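Local coordinates for methionine-binding lipoprotein MetQ (Bacillus subtilis subsp. subtilis, PDB 4GOT) that probably binds methionine and hands it to the membrane permease of the MetNPQ ABC importer, which also takes part in methionine sulfoxide transport, at residues G90-T95 / V175-N180. Sequence-based numbering, arbitrary orientation.
Sequences GIYSKT and VFINVN. With MSE (selenomethionine), chain B.
G90 O accepts a nearly straight hydrogen bond from I177 N (3.0 Å, 168° at hydrogen), the first link of an antiparallel strand pair; a CB at G90 would run into CE1 of Y92. I91 faces F176 as a non-hydrogen-bonded pair, their side chains side by side, and I91 CG1, set beside its backbone N (chi1 -53°), rests over one face of the phenyl ring, 3.9 Å from the F176 centroid, in a CH-pi contact displaced toward the rim. An alanine at I91 would remove CG1, CG2 and CD1 and probably leave that face of F176 with a gap. At Y92 the backbone bonds V175 in both directions, Y92 N to V175 O and V175 N to Y92 O, each 2.8 Å. The phenol crosses the I177 side chain at about a right angle, with I177 CD1 3.5 Å from Y92 CD1 over a ring face. Y92 OH meets a water (2.7 Å) that donates to I177 O, tying the hydroxyl to the opposing strand. Strand 174-177 leads into the helix starting at 179, which carries N180 to the selenomethionine pocket; its OD1 weakly accepts from the ligand amino group. The pair lies in the five-stranded mixed sheet of one lobe of a periplasmic-binding-protein fold, 174-177 between 107-111 and 90-92, with 195-196 beyond; helix 117-126 packs on I91 and F176, helix 163-168 on V175 and I177.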
loop_
_atom_site.group_PDB
_atom_site.type_symbol
_atom_site.label_atom_id
_atom_site.label_comp_id
_atom_site.label_asym_id
_atom_site.label_seq_id
_atom_site.Cartn_x
_atom_site.Cartn_y
_atom_site.Cartn_z
ATOM N N GLY A 90 -1.798 -2.544 9.155
ATOM C CA GLY A 90 -1.655 -2.565 10.607
ATOM C C GLY A 90 -2.341 -1.405 11.341
ATOM O O GLY A 90 -2.435 -0.240 10.820
ATOM N N ILE A 91 -2.809 -1.743 12.550
ATOM C CA ILE A 91 -3.228 -0.790 13.563
ATOM C C ILE A 91 -2.261 -0.824 14.747
ATOM O O ILE A 91 -1.842 -1.907 15.194
ATOM C CB ILE A 91 -4.637 -1.070 14.110
ATOM C CG1 ILE A 91 -5.646 -1.173 12.942
ATOM C CG2 ILE A 91 -4.988 0.035 15.122
ATOM C CD1 ILE A 91 -6.968 -1.840 13.296
ATOM N N TYR A 92 -1.911 0.377 15.222
ATOM C CA TYR A 92 -0.852 0.597 16.194
ATOM C C TYR A 92 -1.409 1.464 17.341
ATOM O O TYR A 92 -2.286 2.313 17.123
ATOM C CB TYR A 92 0.296 1.346 15.519
ATOM C CG TYR A 92 1.030 0.534 14.468
ATOM C CD1 TYR A 92 0.506 0.388 13.176
ATOM C CD2 TYR A 92 2.251 -0.075 14.760
ATOM C CE1 TYR A 92 1.162 -0.348 12.213
ATOM C CE2 TYR A 92 2.917 -0.812 13.797
ATOM C CZ TYR A 92 2.369 -0.946 12.521
ATOM O OH TYR A 92 3.014 -1.678 11.541
ATOM N N SER A 93 -0.921 1.233 18.556
ATOM C CA SER A 93 -1.236 2.080 19.709
ATOM C C SER A 93 -0.086 2.041 20.698
ATOM O O SER A 93 0.397 0.958 20.972
ATOM C CB SER A 93 -2.493 1.572 20.426
ATOM O OG SER A 93 -2.867 2.475 21.450
ATOM N N LYS A 94 0.322 3.194 21.267
ATOM C CA LYS A 94 1.275 3.179 22.401
ATOM C C LYS A 94 0.577 2.932 23.729
ATOM O O LYS A 94 1.224 2.672 24.725
ATOM C CB LYS A 94 2.026 4.518 22.512
ATOM C CG LYS A 94 2.794 4.924 21.276
ATOM C CD LYS A 94 4.194 4.354 21.248
ATOM C CE LYS A 94 5.160 5.339 20.605
ATOM N NZ LYS A 94 5.371 6.588 21.417
ATOM N N THR A 95 -0.755 3.029 23.734
ATOM C CA THR A 95 -1.543 3.192 24.965
ATOM C C THR A 95 -2.478 1.990 25.223
ATOM O O THR A 95 -2.714 1.664 26.358
ATOM C CB THR A 95 -2.325 4.549 24.946
ATOM O OG1 THR A 95 -3.064 4.679 23.735
ATOM C CG2 THR A 95 -1.362 5.758 25.006
ATOM N N VAL A 175 -4.157 3.852 15.678
ATOM C CA VAL A 175 -3.677 4.547 14.444
ATOM C C VAL A 175 -3.375 3.551 13.326
ATOM O O VAL A 175 -2.675 2.548 13.558
ATOM C CB VAL A 175 -2.391 5.394 14.715
ATOM C CG1 VAL A 175 -1.976 6.105 13.427
ATOM C CG2 VAL A 175 -2.603 6.380 15.863
ATOM N N PHE A 176 -3.946 3.794 12.129
ATOM C CA PHE A 176 -3.640 2.986 10.922
ATOM C C PHE A 176 -2.331 3.436 10.292
ATOM O O PHE A 176 -2.128 4.639 10.103
ATOM C CB PHE A 176 -4.753 3.062 9.869
ATOM C CG PHE A 176 -5.999 2.285 10.247
ATOM C CD1 PHE A 176 -7.002 2.892 10.995
ATOM C CD2 PHE A 176 -6.179 0.977 9.847
ATOM C CE1 PHE A 176 -8.160 2.190 11.370
ATOM C CE2 PHE A 176 -7.337 0.270 10.205
ATOM C CZ PHE A 176 -8.330 0.877 10.961
ATOM N N ILE A 177 -1.441 2.481 10.000
ATOM C CA ILE A 177 -0.166 2.787 9.288
ATOM C C ILE A 177 0.030 1.705 8.184
ATOM O O ILE A 177 0.005 0.475 8.456
ATOM C CB ILE A 177 1.091 2.833 10.215
ATOM C CG1 ILE A 177 0.809 3.556 11.554
ATOM C CG2 ILE A 177 2.251 3.512 9.489
ATOM C CD1 ILE A 177 1.951 3.522 12.567
ATOM N N ASN A 178 0.219 2.163 6.949
ATOM C CA ASN A 178 0.516 1.287 5.810
ATOM C C ASN A 178 1.893 0.676 6.062
ATOM O O ASN A 178 2.785 1.392 6.512
ATOM C CB ASN A 178 0.592 2.094 4.504
ATOM C CG ASN A 178 -0.749 2.698 4.078
ATOM O OD1 ASN A 178 -1.549 2.043 3.410
ATOM N ND2 ASN A 178 -0.999 3.928 4.470
ATOM N N VAL A 179 2.087 -0.600 5.726
ATOM C CA VAL A 179 3.383 -1.264 5.970
ATOM C C VAL A 179 4.592 -0.456 5.410
ATOM O O VAL A 179 5.614 -0.346 6.070
ATOM C CB VAL A 179 3.419 -2.711 5.419
ATOM C CG1 VAL A 179 4.837 -3.299 5.574
ATOM C CG2 VAL A 179 2.338 -3.607 6.053
ATOM N N ASN A 180 4.501 0.093 4.207
ATOM C CA ASN A 180 5.652 0.856 3.652
ATOM C C ASN A 180 6.132 2.030 4.534
ATOM O O ASN A 180 7.337 2.214 4.771
ATOM C CB ASN A 180 5.395 1.348 2.219
ATOM C CG ASN A 180 4.434 2.526 2.126
ATOM O OD1 ASN A 180 3.194 2.349 2.216
ATOM N ND2 ASN A 180 4.980 3.726 1.831
HETATM N N MSE B 300 2.058 0.074 -0.006
HETATM C CA MSE B 300 0.732 0.545 0.491
HETATM C C MSE B 300 -0.152 -0.615 1.062
HETATM O O MSE B 300 -0.278 -1.593 0.376
HETATM O OXT MSE B 300 -0.782 -0.607 2.149
HETATM C CB MSE B 300 -0.019 1.204 -0.676
HETATM C CG MSE B 300 -1.235 1.994 -0.306
HETATM SE SE MSE B 300 -2.257 2.623 -1.880
HETATM C CE MSE B 300 -0.990 4.202 -2.426
HETATM O O HOH W 1 1.889 -1.650 9.082
#